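Local coordinates for protein (CD58) (Homo sapiens, PDB 1CCZ), which binds CD2, the adhesion receptor on T cells, through its N-terminal immunoglobulin-like domain, at residues A[1-6]-A[86-91]; A[13-18]-A[60-65]; A[21-26]-A[75-80]; A[29-34]-A[71-76]. All coordinates share one frame; numbering follows the deposited sequence.

Contact 1. Residues A[1-6]-A[86-91]; sequences FSQQIY and MKFFLY
F1 to Y6 runs alongside M86 to Y91 as a parallel pair, the segment directions 21° apart. Its backbone is joined by hydrogen bonds from K87 N to F1 O, F89 N to Q3 O (2.7 Å), I5 N to F89 O (2.8 Å) and Y91 N to I5 O (2.8 Å); I5 and F89 each bond through both N and O.

Apolar packing is on the face that carries I5, F88 and L90. There the methyl of M86 sits over the centre of the F1 ring, CE 3.5 Å from the ring centroid, in a CH-pi contact, with SD also over the face in a Met-aromatic contact, though F1 itself is poorly ordered. F1 CE1 lies 3.4 Å from F88 CZ, the rings oblique. I5 meets the edge of F88 with CG1 and touches L90 CD1 with CG2.

The other face carries Q4, Y6, F89 and Y91. Y6 and Y91 lie alongside each other with planes only 18° apart but slid so far that they barely overlap. Q4 bends at chi2, NE2 donating within its own strand to Y6 OH (3.1 Å) while lying 3.2 Å from Y91 CE2.

Strand 2-8 is one edge strand of the sheet; strand 86-93 separates it from strand 73-78, while F15 of strand 13-15 packs beneath F88.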
# COMPACT_ATOMS: atom_id res chain seq x y z
N PHE A 1 20.39 -7.39 -0.76
CA PHE A 1 19.37 -6.33 -1.01
C PHE A 1 17.95 -6.84 -0.73
O PHE A 1 17.61 -7.98 -1.07
CB PHE A 1 19.49 -5.83 -2.45
CG PHE A 1 18.58 -4.66 -2.79
CD1 PHE A 1 17.22 -4.85 -3.02
CD2 PHE A 1 19.11 -3.37 -2.93
CE1 PHE A 1 16.40 -3.78 -3.39
CE2 PHE A 1 18.29 -2.30 -3.31
CZ PHE A 1 16.94 -2.51 -3.54
N SER A 2 17.15 -5.98 -0.10
CA SER A 2 15.75 -6.26 0.25
C SER A 2 15.00 -4.92 0.25
O SER A 2 15.55 -3.90 0.67
CB SER A 2 15.67 -6.90 1.64
OG SER A 2 14.60 -7.81 1.72
N GLN A 3 13.77 -4.91 -0.23
CA GLN A 3 13.04 -3.65 -0.27
C GLN A 3 11.56 -3.90 -0.11
O GLN A 3 11.03 -4.88 -0.65
CB GLN A 3 13.28 -2.94 -1.59
CG GLN A 3 14.06 -1.67 -1.45
CD GLN A 3 13.33 -0.50 -2.08
OE1 GLN A 3 12.77 0.33 -1.38
NE2 GLN A 3 13.32 -0.44 -3.41
N GLN A 4 10.91 -3.02 0.64
CA GLN A 4 9.47 -3.12 0.87
C GLN A 4 8.81 -2.17 -0.11
O GLN A 4 9.16 -0.99 -0.16
CB GLN A 4 9.15 -2.70 2.30
CG GLN A 4 9.82 -3.56 3.34
CD GLN A 4 8.99 -4.79 3.68
OE1 GLN A 4 9.41 -5.93 3.43
NE2 GLN A 4 7.81 -4.56 4.25
N ILE A 5 7.87 -2.69 -0.90
CA ILE A 5 7.19 -1.86 -1.89
C ILE A 5 5.68 -1.96 -1.68
O ILE A 5 5.14 -3.04 -1.47
CB ILE A 5 7.56 -2.29 -3.35
CG1 ILE A 5 9.08 -2.33 -3.53
CG2 ILE A 5 6.96 -1.32 -4.36
CD1 ILE A 5 9.70 -0.96 -3.72
N TYR A 6 5.02 -0.81 -1.73
CA TYR A 6 3.59 -0.75 -1.52
C TYR A 6 2.87 -0.26 -2.77
O TYR A 6 3.08 0.87 -3.20
CB TYR A 6 3.30 0.17 -0.33
CG TYR A 6 4.00 -0.32 0.92
CD1 TYR A 6 3.49 -1.39 1.65
CD2 TYR A 6 5.23 0.24 1.31
CE1 TYR A 6 4.18 -1.91 2.74
CE2 TYR A 6 5.93 -0.28 2.40
CZ TYR A 6 5.40 -1.36 3.11
OH TYR A 6 6.11 -1.92 4.16
N MET A 86 18.62 -9.47 -5.11
CA MET A 86 17.86 -8.24 -5.21
C MET A 86 16.46 -8.75 -4.92
O MET A 86 15.81 -9.36 -5.78
CB MET A 86 17.93 -7.66 -6.61
CG MET A 86 19.30 -7.13 -6.96
SD MET A 86 19.53 -5.41 -6.48
CE MET A 86 17.87 -4.80 -6.44
N LYS A 87 16.05 -8.56 -3.66
CA LYS A 87 14.75 -9.01 -3.20
C LYS A 87 13.84 -7.83 -2.95
O LYS A 87 14.27 -6.81 -2.43
CB LYS A 87 14.89 -9.81 -1.90
CG LYS A 87 15.18 -11.29 -2.12
CD LYS A 87 16.33 -11.78 -1.23
CE LYS A 87 15.84 -12.18 0.17
NZ LYS A 87 15.91 -11.07 1.20
N PHE A 88 12.58 -7.97 -3.36
CA PHE A 88 11.59 -6.92 -3.18
C PHE A 88 10.32 -7.58 -2.69
O PHE A 88 9.85 -8.53 -3.32
CB PHE A 88 11.27 -6.24 -4.51
CG PHE A 88 12.40 -5.43 -5.08
CD1 PHE A 88 13.44 -6.05 -5.77
CD2 PHE A 88 12.42 -4.05 -4.93
CE1 PHE A 88 14.48 -5.31 -6.31
CE2 PHE A 88 13.46 -3.29 -5.47
CZ PHE A 88 14.50 -3.92 -6.16
N PHE A 89 9.76 -7.13 -1.56
CA PHE A 89 8.48 -7.70 -1.15
C PHE A 89 7.44 -6.63 -1.43
O PHE A 89 7.48 -5.51 -0.93
CB PHE A 89 8.45 -8.20 0.32
CG PHE A 89 9.80 -8.72 0.79
CD1 PHE A 89 10.91 -7.88 0.79
CD2 PHE A 89 10.00 -10.06 1.10
CE1 PHE A 89 12.17 -8.38 1.06
CE2 PHE A 89 11.26 -10.56 1.37
CZ PHE A 89 12.34 -9.72 1.35
N LEU A 90 6.54 -7.00 -2.33
CA LEU A 90 5.48 -6.13 -2.78
C LEU A 90 4.17 -6.43 -2.07
O LEU A 90 3.75 -7.59 -2.00
CB LEU A 90 5.29 -6.30 -4.30
CG LEU A 90 4.03 -5.69 -4.92
CD1 LEU A 90 4.16 -4.18 -4.93
CD2 LEU A 90 3.80 -6.24 -6.33
N TYR A 91 3.55 -5.39 -1.52
CA TYR A 91 2.25 -5.53 -0.88
C TYR A 91 1.31 -4.75 -1.79
O TYR A 91 1.66 -3.66 -2.27
CB TYR A 91 2.28 -4.93 0.52
CG TYR A 91 3.30 -5.59 1.40
CD1 TYR A 91 3.01 -6.79 2.03
CD2 TYR A 91 4.58 -5.05 1.54
CE1 TYR A 91 3.98 -7.47 2.79
CE2 TYR A 91 5.57 -5.72 2.30
CZ TYR A 91 5.26 -6.93 2.91
OH TYR A 91 6.23 -7.64 3.62

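Contact 2. Residues A[13-18]-A[60-65]; sequences VTFHVP and GSLTIY
The hydroxyls of T14 and T63 meet across the sheet, OG1 to OG1 at 2.6 Å, and either may be the donor. Both threonines turn OG1 to the side of their own backbone N (chi1 -68° in each), which swings the two oxygens together over this non-hydrogen-bonded pair and leaves each CG2 to its own flank. On the opposite face F15 packs its ring against I64, with CE2 3.9 Å from CD1, and V13 fills in next to I64 near its CB.

The backbones on either side hold these side chains in register. V13 and I64 form a hydrogen-bonded pair with two bonds, V13 N to I64 O at 3.2 Å and I64 N to V13 O at 3.0 Å. F15 N reaches L62 O at 2.7 Å, but the return bond from L62 N is weak. Past the strand end the pairing is prolonged by a side chain: S61 OG accepts V17 N at 3.0 Å and 166°.

This is the B-E pairing of an immunoglobulin V-type sandwich, and its inward face of V13, F15, L62 and I64 belongs to the hydrophobic core between the two sheets.

Further out, T14 CG2 covers one face of the H16 imidazole and T63 CG2 one face of the Y65 ring, whose other neighbours include a glycan sugar. G60 O receives the indole N-H of W28, S61 N is bonded to S59 OG, and R52 donates to Y65 O. From the opposing sheet Y75 brings its ring against F15, and strand 53-55 bonds to T63 through Y54.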
# COMPACT_ATOMS: atom_id res chain seq x y z
N VAL A 13 3.78 -0.50 -10.07
CA VAL A 13 4.95 -0.22 -9.25
C VAL A 13 6.17 -0.55 -10.08
O VAL A 13 6.09 -1.31 -11.04
CB VAL A 13 5.04 -1.11 -7.98
CG1 VAL A 13 4.03 -0.67 -6.96
CG2 VAL A 13 4.86 -2.57 -8.36
N THR A 14 7.31 0.01 -9.69
CA THR A 14 8.56 -0.27 -10.36
C THR A 14 9.57 -0.69 -9.30
O THR A 14 9.73 -0.01 -8.29
CB THR A 14 9.07 0.97 -11.10
OG1 THR A 14 8.20 1.25 -12.19
CG2 THR A 14 10.49 0.73 -11.62
N PHE A 15 10.21 -1.84 -9.51
CA PHE A 15 11.22 -2.35 -8.60
C PHE A 15 12.51 -1.78 -9.17
O PHE A 15 13.05 -2.29 -10.16
CB PHE A 15 11.26 -3.88 -8.64
CG PHE A 15 10.00 -4.54 -8.11
CD1 PHE A 15 9.18 -3.91 -7.18
CD2 PHE A 15 9.63 -5.81 -8.55
CE1 PHE A 15 8.01 -4.53 -6.70
CE2 PHE A 15 8.48 -6.44 -8.08
CZ PHE A 15 7.67 -5.81 -7.16
N HIS A 16 12.98 -0.68 -8.57
CA HIS A 16 14.20 -0.01 -9.02
C HIS A 16 15.47 -0.74 -8.62
O HIS A 16 15.71 -1.01 -7.44
CB HIS A 16 14.24 1.42 -8.50
CG HIS A 16 13.15 2.29 -9.06
ND1 HIS A 16 13.21 2.83 -10.32
CD2 HIS A 16 11.96 2.69 -8.53
CE1 HIS A 16 12.11 3.53 -10.56
NE2 HIS A 16 11.33 3.45 -9.48
N VAL A 17 16.27 -1.07 -9.62
CA VAL A 17 17.51 -1.79 -9.40
C VAL A 17 18.67 -0.88 -9.76
O VAL A 17 18.69 -0.29 -10.83
CB VAL A 17 17.58 -3.04 -10.29
CG1 VAL A 17 18.96 -3.64 -10.23
CG2 VAL A 17 16.56 -4.05 -9.83
N PRO A 18 19.65 -0.75 -8.84
CA PRO A 18 20.86 0.08 -8.99
C PRO A 18 21.43 0.05 -10.43
O PRO A 18 21.93 -0.97 -10.90
CB PRO A 18 21.84 -0.54 -7.99
CG PRO A 18 21.02 -1.53 -7.15
CD PRO A 18 19.58 -1.39 -7.51
N GLY A 60 17.65 -3.18 -15.52
CA GLY A 60 17.01 -4.43 -15.18
C GLY A 60 15.78 -4.18 -14.32
O GLY A 60 15.15 -5.12 -13.87
N SER A 61 15.43 -2.92 -14.10
CA SER A 61 14.26 -2.55 -13.29
C SER A 61 12.98 -3.09 -13.90
O SER A 61 12.76 -2.99 -15.10
CB SER A 61 14.13 -1.02 -13.19
OG SER A 61 15.06 -0.47 -12.28
N LEU A 62 12.12 -3.65 -13.05
CA LEU A 62 10.84 -4.21 -13.49
C LEU A 62 9.66 -3.34 -13.10
O LEU A 62 9.58 -2.89 -11.95
CB LEU A 62 10.63 -5.60 -12.87
CG LEU A 62 9.33 -6.32 -13.22
CD1 LEU A 62 9.38 -6.71 -14.68
CD2 LEU A 62 9.15 -7.55 -12.37
N THR A 63 8.76 -3.09 -14.04
CA THR A 63 7.55 -2.34 -13.77
C THR A 63 6.39 -3.30 -14.00
O THR A 63 6.32 -3.93 -15.05
CB THR A 63 7.39 -1.12 -14.69
OG1 THR A 63 8.40 -0.16 -14.38
CG2 THR A 63 6.02 -0.46 -14.47
N ILE A 64 5.50 -3.43 -13.02
CA ILE A 64 4.33 -4.29 -13.12
C ILE A 64 3.08 -3.40 -13.19
O ILE A 64 2.88 -2.54 -12.33
CB ILE A 64 4.19 -5.21 -11.90
CG1 ILE A 64 5.47 -6.01 -11.71
CG2 ILE A 64 2.99 -6.13 -12.07
CD1 ILE A 64 5.48 -6.88 -10.47
N TYR A 65 2.26 -3.58 -14.22
CA TYR A 65 1.06 -2.77 -14.38
C TYR A 65 -0.18 -3.52 -13.93
O TYR A 65 -0.17 -4.75 -13.80
CB TYR A 65 0.88 -2.35 -15.85
CG TYR A 65 2.05 -1.55 -16.38
CD1 TYR A 65 2.12 -0.17 -16.17
CD2 TYR A 65 3.08 -2.17 -17.09
CE1 TYR A 65 3.20 0.57 -16.66
CE2 TYR A 65 4.17 -1.44 -17.59
CZ TYR A 65 4.22 -0.08 -17.37
OH TYR A 65 5.28 0.64 -17.86
O HOH W 1 14.52 2.71 -13.52

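Contact 3. Residues A[21-26]-A[75-80]; sequences VPLKEV and YEMESP
S79 OG donates to E25 O across 2.6 Å, a short bond that meets the carbonyl nearly along the C=O axis, at 171°. The serine places its hydroxyl there by standing opposite its own backbone N (chi1 -164°). The bond fastens the loop leading into strand 26-30 to the far end of strand 73-78, so it joins the segment between strands B and C to the F strand and the turn after it at one end of the immunoglobulin V-type domain.

Around this bond the packing is apolar. L23 faces the 75-80 segment and lays its CD2 methyl 3.5 Å from S79 OG, while the same methyl lies near the sulfur of M77. P80 comes up to the acceptor from another direction, with CD 3.6 Å from E25 O. The carboxylate of E25 belongs to a different neighbour, since OE2 accepts from N40 N.

Where the strands begin to pair, V26 and M77 set their side chains at about a right angle. M77 also borders V17 and W28, in the part of the core where many V-type domains have their intersheet disulfide; none joins these residues here. V26 CA contributes a CA-H...O contact to E78 O at 3.5 Å. V26 accepts the crowded position for CG1, between backbone N and carbonyl carbon (chi1 63°), and its other methyl, CG2, packs against M77 CG at 3.6 Å.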
# COMPACT_ATOMS: atom_id res chain seq x y z
N VAL A 21 26.69 -0.67 -14.42
CA VAL A 21 27.10 -1.45 -15.60
C VAL A 21 25.88 -2.11 -16.23
O VAL A 21 25.22 -2.94 -15.59
CB VAL A 21 28.12 -2.57 -15.22
CG1 VAL A 21 27.57 -3.42 -14.08
CG2 VAL A 21 28.39 -3.45 -16.44
N PRO A 22 25.54 -1.76 -17.49
CA PRO A 22 24.37 -2.39 -18.11
C PRO A 22 24.37 -3.92 -17.98
O PRO A 22 25.42 -4.58 -17.98
CB PRO A 22 24.43 -1.93 -19.58
CG PRO A 22 25.23 -0.68 -19.56
CD PRO A 22 26.20 -0.79 -18.39
N LEU A 23 23.17 -4.47 -17.85
CA LEU A 23 23.00 -5.90 -17.72
C LEU A 23 22.86 -6.46 -19.12
O LEU A 23 22.30 -5.79 -19.99
CB LEU A 23 21.72 -6.17 -16.93
CG LEU A 23 21.82 -5.89 -15.42
CD1 LEU A 23 22.07 -4.41 -15.17
CD2 LEU A 23 20.53 -6.34 -14.74
N LYS A 24 23.40 -7.65 -19.36
CA LYS A 24 23.25 -8.25 -20.67
C LYS A 24 21.97 -9.05 -20.60
O LYS A 24 21.17 -9.05 -21.54
CB LYS A 24 24.42 -9.19 -21.00
CG LYS A 24 25.41 -8.60 -21.98
CD LYS A 24 26.41 -7.73 -21.24
CE LYS A 24 26.98 -6.63 -22.12
NZ LYS A 24 27.26 -7.08 -23.53
N GLU A 25 21.77 -9.74 -19.49
CA GLU A 25 20.59 -10.54 -19.28
C GLU A 25 20.08 -10.32 -17.86
O GLU A 25 20.84 -9.94 -16.98
CB GLU A 25 20.90 -12.02 -19.50
CG GLU A 25 21.44 -12.31 -20.89
CD GLU A 25 21.81 -13.77 -21.05
OE1 GLU A 25 22.91 -14.17 -20.59
OE2 GLU A 25 21.00 -14.53 -21.64
N VAL A 26 18.78 -10.54 -17.65
CA VAL A 26 18.19 -10.36 -16.34
C VAL A 26 16.98 -11.26 -16.22
O VAL A 26 16.28 -11.48 -17.19
CB VAL A 26 17.76 -8.87 -16.08
CG1 VAL A 26 16.71 -8.44 -17.04
CG2 VAL A 26 17.21 -8.73 -14.69
N TYR A 75 9.64 -10.84 -4.76
CA TYR A 75 10.17 -10.92 -6.11
C TYR A 75 11.67 -10.81 -6.00
O TYR A 75 12.20 -10.07 -5.15
CB TYR A 75 9.65 -9.77 -6.98
CG TYR A 75 8.18 -9.84 -7.31
CD1 TYR A 75 7.20 -9.61 -6.32
CD2 TYR A 75 7.74 -10.14 -8.60
CE1 TYR A 75 5.83 -9.66 -6.62
CE2 TYR A 75 6.38 -10.19 -8.91
CZ TYR A 75 5.43 -9.95 -7.91
OH TYR A 75 4.10 -9.97 -8.22
N GLU A 76 12.37 -11.56 -6.85
CA GLU A 76 13.82 -11.56 -6.84
C GLU A 76 14.37 -11.35 -8.26
O GLU A 76 13.86 -11.91 -9.23
CB GLU A 76 14.32 -12.90 -6.26
CG GLU A 76 13.52 -13.40 -5.06
CD GLU A 76 12.31 -14.26 -5.45
OE1 GLU A 76 12.36 -14.90 -6.52
OE2 GLU A 76 11.31 -14.30 -4.69
N MET A 77 15.41 -10.54 -8.36
CA MET A 77 16.05 -10.26 -9.63
C MET A 77 17.41 -10.91 -9.67
O MET A 77 18.16 -10.85 -8.70
CB MET A 77 16.26 -8.76 -9.79
CG MET A 77 16.72 -8.34 -11.17
SD MET A 77 18.26 -7.40 -11.16
CE MET A 77 19.42 -8.75 -10.94
N GLU A 78 17.74 -11.56 -10.78
CA GLU A 78 19.08 -12.13 -10.88
C GLU A 78 19.65 -11.81 -12.23
O GLU A 78 18.91 -11.73 -13.23
CB GLU A 78 19.09 -13.64 -10.67
CG GLU A 78 18.01 -14.39 -11.35
CD GLU A 78 18.20 -15.87 -11.15
OE1 GLU A 78 19.21 -16.39 -11.65
OE2 GLU A 78 17.36 -16.52 -10.49
N SER A 79 20.96 -11.59 -12.25
CA SER A 79 21.70 -11.26 -13.46
C SER A 79 23.05 -11.95 -13.31
O SER A 79 23.61 -11.98 -12.21
CB SER A 79 21.89 -9.76 -13.56
OG SER A 79 22.27 -9.40 -14.87
N PRO A 80 23.61 -12.51 -14.41
CA PRO A 80 24.90 -13.21 -14.34
C PRO A 80 26.06 -12.50 -13.65
O PRO A 80 26.77 -13.12 -12.85
CB PRO A 80 25.21 -13.55 -15.79
CG PRO A 80 23.87 -13.59 -16.45
CD PRO A 80 23.08 -12.51 -15.78

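Contact 4. Residues A[29-34]-A[71-76]; sequences KKQKDK and DEDEYE
K30 lies along Y75 with both side chains running the same way, its CG over one face of the ring, 4.0 Å from the centroid, in a CH-pi contact. An extended chain, with CG opposite the backbone N (chi1 174°), carries the lysine past the phenol until the bend at chi4 turns NZ to D73.

The charged contact there is a salt bridge, K30 NZ to D73 OD2 at 2.8 Å, on the anti lone pair of that oxygen; S70 O is a second partner of the ammonium. The other oxygen, OD1, accepts E74 N and so steadies the carboxylate.

Backbone bonds set the antiparallel pairing: K29 N to E76 O, E76 N to K29 O (2.8 Å) and Q31 N to E74 O (2.9 Å). Q31 N also has a weak bond to E76 OE2. E76 bends back at chi2 (88°), placing OE1 2.5 Å from Q31 O; two oxygens this close would be consistent with a proton on E76, though this is not settled.

Y75 OH donates to D71 O at 2.8 Å, the tyrosine corner of immunoglobulin-like domains, and D71 is itself salt-bridged to R52.

Strand 26-30 thus lies between strand 73-78 and strand 33-39, to which the type II' turn K30-D33 leads, and strand 86-93 flanks strand 73-78 on its far side.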
# COMPACT_ATOMS: atom_id res chain seq x y z
N LYS A 29 11.83 -13.19 -10.77
CA LYS A 29 11.01 -14.27 -10.27
C LYS A 29 10.09 -13.76 -9.16
O LYS A 29 10.45 -12.82 -8.44
CB LYS A 29 11.88 -15.40 -9.71
CG LYS A 29 12.55 -16.25 -10.77
CD LYS A 29 13.59 -17.16 -10.13
CE LYS A 29 14.12 -18.21 -11.11
NZ LYS A 29 15.19 -19.05 -10.50
N LYS A 30 8.92 -14.37 -9.07
CA LYS A 30 7.92 -14.06 -8.05
C LYS A 30 7.93 -15.37 -7.27
O LYS A 30 7.35 -16.37 -7.69
CB LYS A 30 6.55 -13.85 -8.68
CG LYS A 30 5.40 -13.66 -7.70
CD LYS A 30 4.09 -13.59 -8.47
CE LYS A 30 2.97 -12.98 -7.64
NZ LYS A 30 2.38 -14.01 -6.77
N GLN A 31 8.62 -15.35 -6.13
CA GLN A 31 8.77 -16.55 -5.34
C GLN A 31 9.78 -17.35 -6.16
O GLN A 31 10.90 -16.90 -6.38
CB GLN A 31 7.44 -17.32 -5.23
CG GLN A 31 6.55 -16.91 -4.06
CD GLN A 31 7.28 -16.92 -2.72
OE1 GLN A 31 8.43 -16.47 -2.62
NE2 GLN A 31 6.61 -17.42 -1.68
N LYS A 32 9.37 -18.51 -6.65
CA LYS A 32 10.31 -19.30 -7.43
C LYS A 32 9.91 -19.39 -8.89
O LYS A 32 10.58 -20.07 -9.66
CB LYS A 32 10.42 -20.70 -6.83
CG LYS A 32 11.30 -20.77 -5.58
CD LYS A 32 12.74 -20.42 -5.90
CE LYS A 32 13.49 -19.93 -4.66
NZ LYS A 32 13.89 -21.04 -3.73
N ASP A 33 8.84 -18.72 -9.28
CA ASP A 33 8.41 -18.79 -10.66
C ASP A 33 8.84 -17.56 -11.45
O ASP A 33 8.95 -16.47 -10.89
CB ASP A 33 6.91 -18.98 -10.72
CG ASP A 33 6.45 -20.10 -9.81
OD1 ASP A 33 6.81 -21.27 -10.08
OD2 ASP A 33 5.75 -19.81 -8.82
N LYS A 34 9.10 -17.76 -12.74
CA LYS A 34 9.55 -16.69 -13.62
C LYS A 34 8.46 -15.68 -13.89
O LYS A 34 7.31 -16.02 -14.09
CB LYS A 34 10.05 -17.28 -14.95
CG LYS A 34 11.39 -17.99 -14.86
CD LYS A 34 12.12 -17.97 -16.21
CE LYS A 34 11.66 -19.08 -17.15
NZ LYS A 34 12.47 -19.06 -18.42
N ASP A 71 -0.65 -10.46 -6.83
CA ASP A 71 0.68 -9.91 -7.08
C ASP A 71 1.48 -9.66 -5.83
O ASP A 71 2.68 -9.41 -5.90
CB ASP A 71 0.58 -8.61 -7.85
CG ASP A 71 0.15 -8.83 -9.27
OD1 ASP A 71 0.29 -9.97 -9.76
OD2 ASP A 71 -0.33 -7.86 -9.88
N GLU A 72 0.82 -9.69 -4.68
CA GLU A 72 1.52 -9.46 -3.42
C GLU A 72 2.44 -10.65 -3.19
O GLU A 72 1.98 -11.80 -3.10
CB GLU A 72 0.54 -9.37 -2.26
CG GLU A 72 1.24 -9.24 -0.93
CD GLU A 72 0.35 -8.61 0.12
OE1 GLU A 72 -0.40 -7.67 -0.22
OE2 GLU A 72 0.40 -9.07 1.28
N ASP A 73 3.73 -10.39 -3.08
CA ASP A 73 4.65 -11.50 -2.94
C ASP A 73 6.07 -10.98 -2.89
O ASP A 73 6.31 -9.77 -2.95
CB ASP A 73 4.51 -12.40 -4.16
CG ASP A 73 4.56 -13.85 -3.83
OD1 ASP A 73 5.22 -14.21 -2.83
OD2 ASP A 73 3.93 -14.64 -4.57
N GLU A 74 7.01 -11.91 -2.77
CA GLU A 74 8.40 -11.54 -2.80
C GLU A 74 8.86 -11.78 -4.23
O GLU A 74 8.50 -12.78 -4.85
CB GLU A 74 9.21 -12.42 -1.88
CG GLU A 74 10.53 -11.78 -1.56
CD GLU A 74 11.65 -12.77 -1.45
OE1 GLU A 74 11.40 -13.98 -1.63
OE2 GLU A 74 12.79 -12.33 -1.20
N TYR A 75 9.64 -10.84 -4.76
CA TYR A 75 10.17 -10.92 -6.11
C TYR A 75 11.67 -10.81 -6.00
O TYR A 75 12.20 -10.07 -5.15
CB TYR A 75 9.65 -9.77 -6.98
CG TYR A 75 8.18 -9.84 -7.31
CD1 TYR A 75 7.20 -9.61 -6.32
CD2 TYR A 75 7.74 -10.14 -8.60
CE1 TYR A 75 5.83 -9.66 -6.62
CE2 TYR A 75 6.38 -10.19 -8.91
CZ TYR A 75 5.43 -9.95 -7.91
OH TYR A 75 4.10 -9.97 -8.22
N GLU A 76 12.37 -11.56 -6.85
CA GLU A 76 13.82 -11.56 -6.84
C GLU A 76 14.37 -11.35 -8.26
O GLU A 76 13.86 -11.91 -9.23
CB GLU A 76 14.32 -12.90 -6.26
CG GLU A 76 13.52 -13.40 -5.06
CD GLU A 76 12.31 -14.26 -5.45
OE1 GLU A 76 12.36 -14.90 -6.52
OE2 GLU A 76 11.31 -14.30 -4.69

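How the contacts relate
Starting at the N terminus, the first strand closes the longest loop, contact 1, which reaches to 86-91 and nests all the others inside it. Contact 2 joins 13-18 to 60-65 in the second sheet. Contacts 3 and 4 start at 21-26 and 29-34 and both finish on strand 73-78, sharing Y75 and E76, and each crosses contact 2 along the chain. Contacts 1, 3 and 4 all reach one sheet, contact 3 through the loop that leads into strand 26-30, with F88 and Y75 backbones joining its neighbouring strands, while F15 and I64 of contact 2 press on Y75 from the facing sheet. Together they tie the two halves of the N-terminal sandwich.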